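PDB 3QAC: 11S globulin seed storage protein from Amaranthus hypochondriacus, which probably serves as a nutrient reservoir of the seed, a storage protein of the 11S globulin family built from two cupin domains. Local coordinates for residues D39-E44 with K175-R180; S69-I74 with M142-S147; A167-Q172 with H320-A325; A337-L342 with F384-Q389; F408-G413 with E446-R451. All coordinates share one frame; numbering follows the deposited sequence.

Interaction 1. Residues D39-E44 with K175-R180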
# COMPACT_ATOMS: atom_id res chain seq x y z
N ASP A 39 -0.23 14.59 21.07
CA ASP A 39 1.00 13.82 21.21
C ASP A 39 0.96 12.61 20.29
O ASP A 39 0.28 11.62 20.56
CB ASP A 39 1.17 13.39 22.67
CG ASP A 39 2.46 12.63 22.93
OD1 ASP A 39 3.26 12.40 21.99
OD2 ASP A 39 2.68 12.25 24.09
N SER A 40 1.70 12.68 19.20
CA SER A 40 1.73 11.60 18.23
C SER A 40 2.42 10.36 18.75
O SER A 40 2.37 9.32 18.10
CB SER A 40 2.41 12.06 16.94
OG SER A 40 1.75 13.17 16.41
N ASN A 41 3.07 10.46 19.91
CA ASN A 41 3.73 9.29 20.49
C ASN A 41 2.74 8.43 21.24
O ASN A 41 2.99 7.26 21.45
CB ASN A 41 4.85 9.68 21.45
CG ASN A 41 6.09 10.15 20.73
OD1 ASN A 41 6.63 9.44 19.89
ND2 ASN A 41 6.54 11.35 21.07
N GLU A 42 1.63 9.02 21.67
CA GLU A 42 0.58 8.22 22.29
C GLU A 42 0.37 6.94 21.51
O GLU A 42 0.24 6.95 20.28
CB GLU A 42 -0.72 9.01 22.38
CG GLU A 42 -0.67 10.10 23.42
CD GLU A 42 -0.88 9.58 24.83
OE1 GLU A 42 -0.81 10.41 25.76
OE2 GLU A 42 -1.11 8.34 25.02
N GLN A 43 0.33 5.82 22.22
CA GLN A 43 0.27 4.52 21.60
C GLN A 43 -0.82 4.44 20.54
O GLN A 43 -0.61 3.88 19.46
CB GLN A 43 0.04 3.44 22.64
CG GLN A 43 0.04 2.06 22.05
CD GLN A 43 -0.08 0.99 23.08
OE1 GLN A 43 0.16 1.22 24.27
NE2 GLN A 43 -0.44 -0.21 22.65
N GLU A 44 -2.01 4.95 20.85
CA GLU A 44 -3.11 4.78 19.93
C GLU A 44 -2.92 5.63 18.68
O GLU A 44 -3.46 5.29 17.64
CB GLU A 44 -4.48 5.01 20.60
CG GLU A 44 -4.68 6.37 21.25
CD GLU A 44 -4.24 6.38 22.72
OE1 GLU A 44 -3.08 5.99 23.01
OE2 GLU A 44 -5.07 6.77 23.58
N LYS A 175 7.15 8.03 9.22
CA LYS A 175 5.80 7.70 9.63
C LYS A 175 5.51 8.12 11.06
O LYS A 175 4.36 8.20 11.48
CB LYS A 175 5.58 6.19 9.50
CG LYS A 175 5.74 5.67 8.07
CD LYS A 175 4.84 6.45 7.12
CE LYS A 175 4.84 5.84 5.72
NZ LYS A 175 3.59 6.22 4.95
N ASN A 176 6.57 8.37 11.82
CA ASN A 176 6.44 8.77 13.21
C ASN A 176 5.75 10.12 13.42
O ASN A 176 4.84 10.22 14.25
CB ASN A 176 7.80 8.73 13.90
CG ASN A 176 8.35 7.31 13.99
OD1 ASN A 176 7.72 6.35 13.51
ND2 ASN A 176 9.53 7.16 14.60
N PHE A 177 6.17 11.14 12.68
CA PHE A 177 5.65 12.49 12.85
C PHE A 177 5.39 13.16 11.50
O PHE A 177 6.09 12.88 10.53
CB PHE A 177 6.65 13.36 13.65
CG PHE A 177 6.98 12.79 15.01
CD1 PHE A 177 6.22 13.13 16.12
CD2 PHE A 177 8.05 11.91 15.16
CE1 PHE A 177 6.51 12.60 17.37
CE2 PHE A 177 8.35 11.37 16.41
CZ PHE A 177 7.58 11.72 17.52
N PRO A 178 4.41 14.05 11.43
CA PRO A 178 4.23 14.78 10.17
C PRO A 178 5.50 15.56 9.86
O PRO A 178 6.24 15.96 10.76
CB PRO A 178 3.09 15.75 10.48
CG PRO A 178 2.30 15.05 11.53
CD PRO A 178 3.34 14.35 12.39
N THR A 179 5.76 15.74 8.58
CA THR A 179 6.82 16.61 8.14
C THR A 179 6.16 17.79 7.46
O THR A 179 5.39 17.61 6.50
CB THR A 179 7.75 15.90 7.18
OG1 THR A 179 8.39 14.82 7.87
CG2 THR A 179 8.81 16.83 6.68
N ARG A 180 6.41 18.98 7.98
CA ARG A 180 5.85 20.17 7.39
C ARG A 180 6.88 21.13 6.84
O ARG A 180 7.87 21.44 7.51
CB ARG A 180 4.96 20.91 8.37
CG ARG A 180 4.07 21.92 7.64
CD ARG A 180 3.05 22.45 8.57
NE ARG A 180 2.09 21.43 8.92
CZ ARG A 180 0.97 21.24 8.25
NH1 ARG A 180 0.72 22.01 7.21
NH2 ARG A 180 0.11 20.31 8.63
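S40 and F177 bring the two backbones nearest, their CA atoms 6.7 Å apart, where a type I turn from D39 to E42 passes an irregular run that leads into strand 180-182; no hydrogen bond joins the two pieces. The contact is carried by the F177 ring. Its CD1 side meets S40, with CB of S40 4.0 Å from CD1 of F177, while the far end of the ring reaches the amide of N41. There OD1 of N41 comes within 3.4 Å of CZ of F177, and ND2 of N41 lies in the ring plane at the edge, 3.7 Å from the same CZ. Amide and ring stand nearly upright to each other, with planes 81° apart. F177 has CG anti to its own carbonyl carbon (chi1 -57°), which swings the ring from the backbone toward the turn. CB of S40 also rests 4.1 Å from the backbone O of N176, whereas its hydroxyl is engaged elsewhere, in a hydrogen bond with OG of S51. P178 packs on I164 of strand 158-164, and N176 on G11 of the second subunit.

The turn carrying N41 is itself braced: N of N41 donates to OD1 of D39 at 2.9 Å, approaching from above the carboxylate plane. This bond from a backbone N to the aspartate two residues before is an Asx turn, here combined with a type I turn just ahead of helix 43-48, on the N-terminal cupin domain.

Interaction 2. Residues S69-I74 with M142-S147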
# COMPACT_ATOMS: atom_id res chain seq x y z
N SER A 69 4.01 16.23 3.64
CA SER A 69 4.10 15.04 2.81
C SER A 69 2.91 14.12 3.01
O SER A 69 2.68 13.23 2.20
CB SER A 69 5.38 14.27 3.15
OG SER A 69 5.35 13.90 4.52
N ALA A 70 2.15 14.32 4.08
CA ALA A 70 0.94 13.52 4.31
C ALA A 70 -0.35 14.24 3.89
O ALA A 70 -0.44 15.46 4.01
CB ALA A 70 0.84 13.11 5.76
N PRO A 71 -1.36 13.48 3.42
CA PRO A 71 -2.67 14.07 3.09
C PRO A 71 -3.34 14.47 4.39
O PRO A 71 -3.05 13.89 5.43
CB PRO A 71 -3.46 12.90 2.48
CG PRO A 71 -2.53 11.74 2.41
CD PRO A 71 -1.39 12.02 3.34
N GLU A 72 -4.24 15.44 4.34
CA GLU A 72 -4.91 15.91 5.53
C GLU A 72 -6.39 15.96 5.29
O GLU A 72 -6.83 16.24 4.18
CB GLU A 72 -4.47 17.31 5.89
CG GLU A 72 -2.99 17.50 6.03
CD GLU A 72 -2.69 18.90 6.46
OE1 GLU A 72 -3.25 19.83 5.84
OE2 GLU A 72 -1.94 19.08 7.44
N LEU A 73 -7.12 15.70 6.35
CA LEU A 73 -8.55 15.83 6.39
C LEU A 73 -8.79 16.93 7.39
O LEU A 73 -8.37 16.83 8.54
CB LEU A 73 -9.16 14.53 6.90
CG LEU A 73 -10.37 14.02 6.14
CD1 LEU A 73 -10.07 14.02 4.65
CD2 LEU A 73 -10.72 12.63 6.62
N ILE A 74 -9.46 17.98 6.94
CA ILE A 74 -9.66 19.16 7.76
C ILE A 74 -11.15 19.38 8.05
O ILE A 74 -11.98 19.37 7.15
CB ILE A 74 -9.11 20.38 7.04
CG1 ILE A 74 -7.65 20.13 6.64
CG2 ILE A 74 -9.24 21.60 7.92
CD1 ILE A 74 -7.11 21.02 5.56
N MET A 142 -6.99 17.73 1.91
CA MET A 142 -5.71 18.20 1.37
C MET A 142 -4.84 17.04 0.90
O MET A 142 -4.37 16.26 1.72
CB MET A 142 -4.93 18.97 2.45
CG MET A 142 -3.76 19.77 1.89
SD MET A 142 -4.33 21.07 0.75
CE MET A 142 -5.45 21.98 1.81
N PRO A 143 -4.63 16.91 -0.42
CA PRO A 143 -3.78 15.83 -0.93
C PRO A 143 -2.36 16.05 -0.47
O PRO A 143 -2.00 17.19 -0.17
CB PRO A 143 -3.85 16.02 -2.45
CG PRO A 143 -5.11 16.83 -2.69
CD PRO A 143 -5.24 17.71 -1.49
N ALA A 144 -1.58 14.98 -0.39
CA ALA A 144 -0.20 15.06 0.05
C ALA A 144 0.57 16.09 -0.77
O ALA A 144 0.40 16.18 -1.97
CB ALA A 144 0.45 13.71 -0.06
N GLY A 145 1.40 16.88 -0.10
CA GLY A 145 2.34 17.73 -0.80
C GLY A 145 1.77 19.03 -1.32
O GLY A 145 2.51 19.92 -1.72
N VAL A 146 0.44 19.15 -1.36
CA VAL A 146 -0.18 20.36 -1.87
C VAL A 146 0.02 21.57 -0.94
O VAL A 146 -0.41 21.58 0.23
CB VAL A 146 -1.69 20.17 -2.20
CG1 VAL A 146 -2.33 21.49 -2.55
CG2 VAL A 146 -1.87 19.18 -3.35
N SER A 147 0.68 22.58 -1.47
CA SER A 147 0.94 23.79 -0.72
C SER A 147 -0.36 24.56 -0.54
O SER A 147 -1.22 24.58 -1.43
CB SER A 147 1.96 24.63 -1.46
OG SER A 147 1.45 24.95 -2.75
O HOH W 1 -1.35 17.53 2.65
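E72 and M142 form an antiparallel hydrogen-bonded pair at the meeting of strands 72-78 and 138-142, two neighbours in a sheet of the N-terminal cupin beta-barrel. N of E72 donates to O of M142 in the carbonyl plane, and N of M142 returns a bond to O of E72; both are 2.7 Å long.

The M142 side chain starts beside its partner, with CB 3.8 Å from CB of E72. CG, set anti to the backbone N (chi1 -166°), stays alongside the glutamate and lies 4.0 Å from OE1 of E72. From there the chain bends twice, carrying SD away from the strand of E72, until the terminal methyl folds back and CE comes 4.2 Å from CD1 of I74. The thioether thus spans two residues on the same side of the neighbouring strand. E72 runs extended beyond CG and parallel to the first part of M142, and its carboxylate ends in a salt bridge from OE2 to NH2 of R180, which probably favours the charged form.

Beyond the bridge the strands give way to turns. P143 to V146 make a type II turn, with G145 at positive phi. A144 tucks its methyl against the other chain segment, CB standing 3.2 Å from O of S69 and close to the P71 ring. A water lies between O of A70 and O of P143, within hydrogen-bonding distance of both, where the two backbones depart; ahead of it, CA of P71 makes a C-H...O contact of 3.1 Å with O of M142.

Interaction 3. Residues A167-Q172 with H320-A325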
# COMPACT_ATOMS: atom_id res chain seq x y z
N ALA A 167 0.60 7.80 8.04
CA ALA A 167 0.72 6.43 7.54
C ALA A 167 0.13 6.22 6.13
O ALA A 167 0.12 5.11 5.62
CB ALA A 167 0.06 5.47 8.52
N ASN A 168 -0.37 7.29 5.51
CA ASN A 168 -0.90 7.20 4.15
C ASN A 168 0.19 6.74 3.20
O ASN A 168 1.32 7.20 3.30
CB ASN A 168 -1.42 8.57 3.69
CG ASN A 168 -2.48 8.47 2.57
OD1 ASN A 168 -2.16 8.47 1.38
ND2 ASN A 168 -3.74 8.39 2.96
N HIS A 169 -0.17 5.87 2.27
CA HIS A 169 0.71 5.50 1.16
C HIS A 169 1.30 6.74 0.48
O HIS A 169 2.42 6.70 -0.03
CB HIS A 169 -0.07 4.70 0.11
CG HIS A 169 -0.89 5.55 -0.82
ND1 HIS A 169 -2.14 6.03 -0.48
CD2 HIS A 169 -0.63 6.01 -2.07
CE1 HIS A 169 -2.62 6.75 -1.48
NE2 HIS A 169 -1.72 6.76 -2.45
N ALA A 170 0.56 7.84 0.50
CA ALA A 170 1.04 9.07 -0.13
C ALA A 170 2.24 9.69 0.59
O ALA A 170 3.06 10.37 -0.03
CB ALA A 170 -0.09 10.08 -0.28
N ASN A 171 2.34 9.49 1.90
CA ASN A 171 3.48 9.98 2.66
C ASN A 171 4.67 9.02 2.55
O ASN A 171 4.62 7.91 3.08
CB ASN A 171 3.15 10.19 4.14
CG ASN A 171 4.40 10.56 4.97
OD1 ASN A 171 5.29 11.24 4.48
ND2 ASN A 171 4.46 10.07 6.19
N GLN A 172 5.72 9.45 1.86
CA GLN A 172 6.88 8.59 1.68
C GLN A 172 8.07 9.01 2.57
O GLN A 172 9.17 8.48 2.44
CB GLN A 172 7.27 8.53 0.20
CG GLN A 172 6.13 8.03 -0.71
CD GLN A 172 6.61 7.67 -2.10
OE1 GLN A 172 5.84 7.19 -2.95
NE2 GLN A 172 7.87 7.90 -2.35
N HIS A 320 -8.53 9.35 -3.86
CA HIS A 320 -7.08 9.43 -3.88
C HIS A 320 -6.44 9.40 -2.49
O HIS A 320 -5.43 8.73 -2.28
CB HIS A 320 -6.60 10.64 -4.69
CG HIS A 320 -6.36 10.32 -6.13
ND1 HIS A 320 -5.20 9.73 -6.58
CD2 HIS A 320 -7.16 10.47 -7.21
CE1 HIS A 320 -5.28 9.55 -7.89
NE2 HIS A 320 -6.46 10.00 -8.30
N LEU A 321 -7.03 10.12 -1.54
CA LEU A 321 -6.50 10.14 -0.19
C LEU A 321 -6.74 8.85 0.57
O LEU A 321 -6.00 8.54 1.49
CB LEU A 321 -7.08 11.30 0.60
CG LEU A 321 -7.00 12.69 -0.03
CD1 LEU A 321 -6.73 13.66 1.10
CD2 LEU A 321 -5.92 12.75 -1.09
N ARG A 322 -7.76 8.09 0.18
CA ARG A 322 -8.15 6.91 0.92
C ARG A 322 -8.43 7.26 2.39
O ARG A 322 -8.04 6.56 3.33
CB ARG A 322 -7.07 5.82 0.81
CG ARG A 322 -6.80 5.35 -0.62
CD ARG A 322 -5.58 4.42 -0.66
NE ARG A 322 -5.10 4.17 -2.02
CZ ARG A 322 -3.98 3.51 -2.32
NH1 ARG A 322 -3.21 3.01 -1.35
NH2 ARG A 322 -3.63 3.34 -3.59
N LEU A 323 -9.11 8.38 2.59
CA LEU A 323 -9.63 8.69 3.90
C LEU A 323 -11.11 8.94 3.74
O LEU A 323 -11.61 9.19 2.62
CB LEU A 323 -8.95 9.93 4.47
CG LEU A 323 -7.43 9.74 4.59
CD1 LEU A 323 -6.73 11.05 4.77
CD2 LEU A 323 -7.08 8.78 5.72
N SER A 324 -11.81 8.85 4.86
CA SER A 324 -13.18 9.27 4.92
C SER A 324 -13.41 9.96 6.25
O SER A 324 -12.50 10.11 7.05
CB SER A 324 -14.14 8.10 4.70
OG SER A 324 -13.61 6.90 5.23
N ALA A 325 -14.64 10.42 6.46
CA ALA A 325 -14.96 11.21 7.62
C ALA A 325 -16.44 11.06 7.90
O ALA A 325 -17.20 10.62 7.03
CB ALA A 325 -14.62 12.66 7.39
O HOH W 2 -3.31 10.20 -0.70
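The H169 imidazole is covered on both faces: CB of its neighbour A170 sits over the ring centre on one, and the guanidinium of R322 lies flat on the other. Ring and guanidinium are 3.7 Å apart between centres, their planes inclined by only 22°, with NH1 of R322 displaced toward the ring rim near ND1 and CE1 of H169 over the middle of the guanidinium. This is a stacked pair, without a hydrogen bond between ND1 and NH1. At the ring edge, in plane, O of H320 stands 3.5 Å from CE1 of H169. R322 spans the gap because its chain is extended from CG to NE, reaching out from a residue that leaves the helix with positive phi.

The stack lies where the two cupin domains of one subunit meet, the loop after strand 158-164 of the first facing the end of helix 318-321 in the second. N168 makes the direct polar link. Its CG is anti to the backbone N (chi1 -157°), directing the amide across so that ND2 donates to O of L321 at 2.7 Å, in both the amide and the carbonyl plane. ND2 gives its other bond to OD2 of D165. OD1 of N168 accepts from N of A170 at 2.9 Å, closing an Asx turn within the type I turn N168 to N171. The same OD1 receives a water that also donates to O of H320, 3.0 Å from that carbonyl oxygen.

Interaction 4. Residues A337-L342 with F384-Q389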
# COMPACT_ATOMS: atom_id res chain seq x y z
N ALA A 337 -25.73 3.13 18.80
CA ALA A 337 -25.62 1.74 19.22
C ALA A 337 -24.18 1.26 19.17
O ALA A 337 -23.38 1.74 18.37
CB ALA A 337 -26.49 0.85 18.38
N PRO A 338 -23.86 0.27 20.01
CA PRO A 338 -22.53 -0.31 19.92
C PRO A 338 -22.28 -0.71 18.47
O PRO A 338 -23.14 -1.33 17.86
CB PRO A 338 -22.64 -1.56 20.80
CG PRO A 338 -23.73 -1.26 21.76
CD PRO A 338 -24.72 -0.44 20.97
N HIS A 339 -21.14 -0.31 17.93
CA HIS A 339 -20.81 -0.63 16.56
C HIS A 339 -19.31 -0.75 16.47
O HIS A 339 -18.58 -0.36 17.38
CB HIS A 339 -21.26 0.48 15.62
CG HIS A 339 -20.70 1.81 15.98
ND1 HIS A 339 -21.11 2.51 17.10
CD2 HIS A 339 -19.74 2.57 15.40
CE1 HIS A 339 -20.43 3.64 17.18
NE2 HIS A 339 -19.60 3.70 16.16
N TYR A 340 -18.85 -1.30 15.35
CA TYR A 340 -17.44 -1.32 15.08
C TYR A 340 -17.22 -0.92 13.65
O TYR A 340 -18.06 -1.16 12.80
CB TYR A 340 -16.88 -2.71 15.34
CG TYR A 340 -17.22 -3.74 14.29
CD1 TYR A 340 -18.43 -4.41 14.31
CD2 TYR A 340 -16.32 -4.06 13.30
CE1 TYR A 340 -18.73 -5.38 13.37
CE2 TYR A 340 -16.58 -5.02 12.37
CZ TYR A 340 -17.79 -5.68 12.39
OH TYR A 340 -18.04 -6.64 11.44
N ASN A 341 -16.10 -0.28 13.40
CA ASN A 341 -15.73 0.09 12.07
C ASN A 341 -14.97 -1.06 11.42
O ASN A 341 -14.01 -1.59 12.00
CB ASN A 341 -14.91 1.37 12.12
CG ASN A 341 -15.68 2.52 12.78
OD1 ASN A 341 -16.33 3.31 12.08
ND2 ASN A 341 -15.62 2.62 14.12
N LEU A 342 -15.41 -1.44 10.21
CA LEU A 342 -14.87 -2.63 9.54
C LEU A 342 -13.48 -2.42 9.05
O LEU A 342 -12.65 -3.34 9.08
CB LEU A 342 -15.69 -3.03 8.31
CG LEU A 342 -17.17 -3.37 8.26
CD1 LEU A 342 -17.38 -4.68 7.49
CD2 LEU A 342 -17.84 -3.39 9.61
N PHE A 384 -12.32 -2.17 16.72
CA PHE A 384 -12.67 -2.02 18.13
C PHE A 384 -14.13 -1.59 18.25
O PHE A 384 -14.57 -0.62 17.63
CB PHE A 384 -11.74 -1.03 18.85
CG PHE A 384 -10.41 -1.63 19.30
CD1 PHE A 384 -9.82 -1.23 20.50
CD2 PHE A 384 -9.75 -2.57 18.52
CE1 PHE A 384 -8.59 -1.75 20.92
CE2 PHE A 384 -8.53 -3.11 18.93
CZ PHE A 384 -7.94 -2.69 20.15
N ALA A 385 -14.88 -2.32 19.07
CA ALA A 385 -16.29 -2.02 19.29
C ALA A 385 -16.47 -0.81 20.19
O ALA A 385 -15.72 -0.61 21.15
CB ALA A 385 -17.00 -3.21 19.85
N ILE A 386 -17.48 -0.01 19.86
CA ILE A 386 -17.71 1.25 20.54
C ILE A 386 -19.19 1.64 20.60
O ILE A 386 -19.96 1.36 19.68
CB ILE A 386 -16.85 2.38 19.95
CG1 ILE A 386 -17.31 3.73 20.47
CG2 ILE A 386 -16.88 2.36 18.41
CD1 ILE A 386 -16.47 4.87 20.01
N VAL A 387 -19.58 2.24 21.73
CA VAL A 387 -20.90 2.84 21.94
C VAL A 387 -20.74 4.28 22.41
O VAL A 387 -19.79 4.63 23.12
CB VAL A 387 -21.76 2.03 22.94
CG1 VAL A 387 -21.06 1.92 24.30
CG2 VAL A 387 -23.17 2.63 23.08
N LYS A 388 -21.63 5.15 21.98
CA LYS A 388 -21.54 6.55 22.37
C LYS A 388 -22.87 6.94 22.99
O LYS A 388 -23.91 6.85 22.34
CB LYS A 388 -21.26 7.45 21.16
CG LYS A 388 -20.25 6.89 20.16
CD LYS A 388 -19.83 7.97 19.15
CE LYS A 388 -18.92 7.44 18.07
NZ LYS A 388 -19.69 6.70 17.05
N GLN A 389 -22.83 7.37 24.24
CA GLN A 389 -24.04 7.76 24.95
C GLN A 389 -23.98 9.24 25.29
O GLN A 389 -23.19 9.67 26.13
CB GLN A 389 -24.21 6.91 26.20
CG GLN A 389 -25.11 7.51 27.24
CD GLN A 389 -26.50 6.96 27.18
OE1 GLN A 389 -26.76 5.84 27.64
NE2 GLN A 389 -27.41 7.73 26.61
O HOH W 3 -17.62 5.71 15.50
O HOH W 4 -14.01 0.28 15.19
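Backbone hydrogen bonds pair H339 with I386 as an antiparallel hydrogen-bonded pair: N of H339 donates to O of I386, and N of I386 donates to O of H339, each over 2.7 Å. C-H...O contacts flank them, the shorter from CA of P338 to O of I386 at 3.1 Å.

Further polar contacts gather round the H339 ring. Its CG sits between the backbone N and the carbonyl carbon (chi1 56°), a setting that curls the imidazole back along its own strand, where ND1 donates to O of A337 at 2.7 Å, nearly in the ring plane. This bond fixes the ring rotation and marks ND1 as protonated. At the other edge a water lies in the ring plane, 2.9 Å from NE2 of H339, and accepts from NZ of K388.

Ring and apolar contacts come next. The CG2 methyl of I386 lies over one face of the imidazole, 4.0 Å from its centroid, in a CH-pi contact, and F408 and the same ring form a T-shaped (edge-to-face) pair. P338 runs alongside V387, with CG of the proline 4.0 Å from CB of the valine.

Y340 turns to the other side of the sheet, where its hydroxyl bonds to O of G145 of the third subunit and its ring stacks on F67 there. Antiparallel strands 335-341 and 385-391, with a corner at P338, belong to a sheet of the C-terminal cupin beta-barrel, and the face carrying Y340 is turned to a neighbouring subunit.

Interaction 5. Residues F408-G413 with E446-R451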
# COMPACT_ATOMS: atom_id res chain seq x y z
N PHE A 408 -19.01 1.11 8.88
CA PHE A 408 -19.12 0.53 10.20
C PHE A 408 -20.30 -0.40 10.25
O PHE A 408 -21.09 -0.44 9.32
CB PHE A 408 -19.22 1.61 11.28
CG PHE A 408 -20.51 2.36 11.26
CD1 PHE A 408 -21.65 1.83 11.84
CD2 PHE A 408 -20.59 3.62 10.69
CE1 PHE A 408 -22.84 2.54 11.84
CE2 PHE A 408 -21.79 4.33 10.68
CZ PHE A 408 -22.90 3.79 11.27
N GLN A 409 -20.40 -1.17 11.32
CA GLN A 409 -21.53 -2.04 11.50
C GLN A 409 -22.07 -1.87 12.90
O GLN A 409 -21.35 -2.08 13.88
CB GLN A 409 -21.16 -3.51 11.28
CG GLN A 409 -22.18 -4.46 11.90
CD GLN A 409 -22.24 -5.82 11.21
OE1 GLN A 409 -22.91 -5.98 10.19
NE2 GLN A 409 -21.55 -6.81 11.77
N SER A 410 -23.33 -1.48 12.98
CA SER A 410 -24.02 -1.48 14.26
C SER A 410 -24.20 -2.91 14.73
O SER A 410 -24.32 -3.83 13.93
CB SER A 410 -25.38 -0.79 14.12
OG SER A 410 -25.21 0.51 13.59
N LEU A 411 -24.22 -3.10 16.03
CA LEU A 411 -24.44 -4.42 16.57
C LEU A 411 -25.91 -4.56 16.91
O LEU A 411 -26.47 -5.65 16.80
CB LEU A 411 -23.57 -4.62 17.79
CG LEU A 411 -22.11 -4.31 17.45
CD1 LEU A 411 -21.27 -4.15 18.72
CD2 LEU A 411 -21.55 -5.39 16.55
N ALA A 412 -26.54 -3.45 17.29
CA ALA A 412 -27.97 -3.44 17.62
C ALA A 412 -28.77 -2.62 16.61
O ALA A 412 -28.24 -1.72 15.97
CB ALA A 412 -28.18 -2.89 19.03
N GLY A 413 -30.05 -2.93 16.48
CA GLY A 413 -30.96 -2.10 15.71
C GLY A 413 -31.25 -2.59 14.30
O GLY A 413 -30.89 -3.70 13.92
N GLU A 446 -34.93 1.36 15.69
CA GLU A 446 -34.16 2.46 15.12
C GLU A 446 -32.93 1.95 14.39
O GLU A 446 -32.47 0.83 14.61
CB GLU A 446 -33.77 3.47 16.19
CG GLU A 446 -34.94 4.25 16.76
CD GLU A 446 -35.31 3.76 18.15
OE1 GLU A 446 -35.54 2.55 18.32
OE2 GLU A 446 -35.37 4.61 19.07
N THR A 447 -32.40 2.80 13.52
CA THR A 447 -31.18 2.53 12.77
C THR A 447 -30.02 3.33 13.36
O THR A 447 -29.99 4.55 13.23
CB THR A 447 -31.33 2.94 11.29
OG1 THR A 447 -32.15 1.99 10.61
CG2 THR A 447 -29.98 2.98 10.61
N THR A 448 -29.09 2.64 14.03
CA THR A 448 -27.79 3.21 14.39
C THR A 448 -27.83 4.25 15.50
O THR A 448 -27.03 4.19 16.43
CB THR A 448 -27.11 3.87 13.16
OG1 THR A 448 -26.82 2.87 12.18
CG2 THR A 448 -25.82 4.57 13.57
N LEU A 449 -28.74 5.22 15.38
CA LEU A 449 -28.95 6.24 16.39
C LEU A 449 -30.27 6.01 17.11
O LEU A 449 -31.31 5.83 16.46
CB LEU A 449 -28.95 7.62 15.75
CG LEU A 449 -27.63 7.99 15.08
CD1 LEU A 449 -27.71 9.38 14.50
CD2 LEU A 449 -26.50 7.90 16.09
N PHE A 450 -30.22 6.00 18.44
CA PHE A 450 -31.38 5.69 19.27
C PHE A 450 -31.66 6.82 20.23
O PHE A 450 -30.75 7.48 20.71
CB PHE A 450 -31.12 4.46 20.13
CG PHE A 450 -30.69 3.25 19.37
CD1 PHE A 450 -30.04 2.22 20.01
CD2 PHE A 450 -30.94 3.15 18.01
CE1 PHE A 450 -29.65 1.10 19.32
CE2 PHE A 450 -30.55 2.04 17.30
CZ PHE A 450 -29.90 1.01 17.94
N ARG A 451 -32.93 7.01 20.55
CA ARG A 451 -33.28 7.88 21.65
C ARG A 451 -33.21 7.05 22.92
O ARG A 451 -33.79 5.97 23.00
CB ARG A 451 -34.67 8.47 21.46
CG ARG A 451 -34.94 9.59 22.43
CD ARG A 451 -33.63 10.24 22.87
NE ARG A 451 -33.80 11.03 24.08
CZ ARG A 451 -34.24 12.28 24.09
NH1 ARG A 451 -34.55 12.89 22.95
NH2 ARG A 451 -34.37 12.92 25.25
O HOH W 5 -24.46 2.01 15.55
O HOH W 6 -28.84 0.02 13.80
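One direct hydrogen bond crosses this contact, between OG of S410 and OG1 of T448, 3.2 Å apart; either hydroxyl could be the donor. T448 carries OG1 anti to its carbonyl carbon (chi1 -64°), which turns the hydroxyl to the serine and the CG2 methyl to F408.

Two waters supplement it. One lies 2.6 Å from OG of S410 and donates a weak, long bond to O of T448. The other joins main-chain atoms, donating to O of A412 and accepting from N of T448 at 2.6 Å.

The remaining contacts gather round two rings. F408 and T448 approach from opposite directions, CG2 of T448 meeting CZ of F408 at 3.8 Å, while OG of S410 lies in the F408 ring plane at its edge. F450 reaches the loop after strand 408-410: O of A412 sits at its ring edge, 3.8 Å from CZ of F450, and CB of A412 packs near CE1. CA of G413 comes within 3.5 Å of O of E446 and 4.0 Å of CZ of F450. From outside the two segments, the charged R444 makes a cation-pi contact with F450.

Strands 408-410 and 449-450 both pair with strand 335-341 in the C-terminal cupin. With little direct hydrogen bonding between the two segments, a bridging water satisfies N of T448 and O of A412, while the hydroxyl pair and the packing of the two rings hold the rest together.

Overall arrangement
Interactions 1 and 2 lie in the N-terminal cupin, with 69-74/142-147 nested along the chain inside the loop closed by 39-44/175-180, and the salt bridge between R180 and E72 connects them. Interaction 3 joins this domain to the C-terminal cupin; its centre is about 9 Å from that of interaction 2, and S69 meets N171 between them. Interactions 4 and 5 follow in the second domain, also about 9 Å apart, in one sheet, where strand 335-341 of interaction 4 pairs with strands 408-410 and 449-450 of interaction 5. Interactions 2 and 4 are about 28 Å apart between centres. The first three touch the second subunit and the last two the third, so each domain of the storage protein faces a different neighbour.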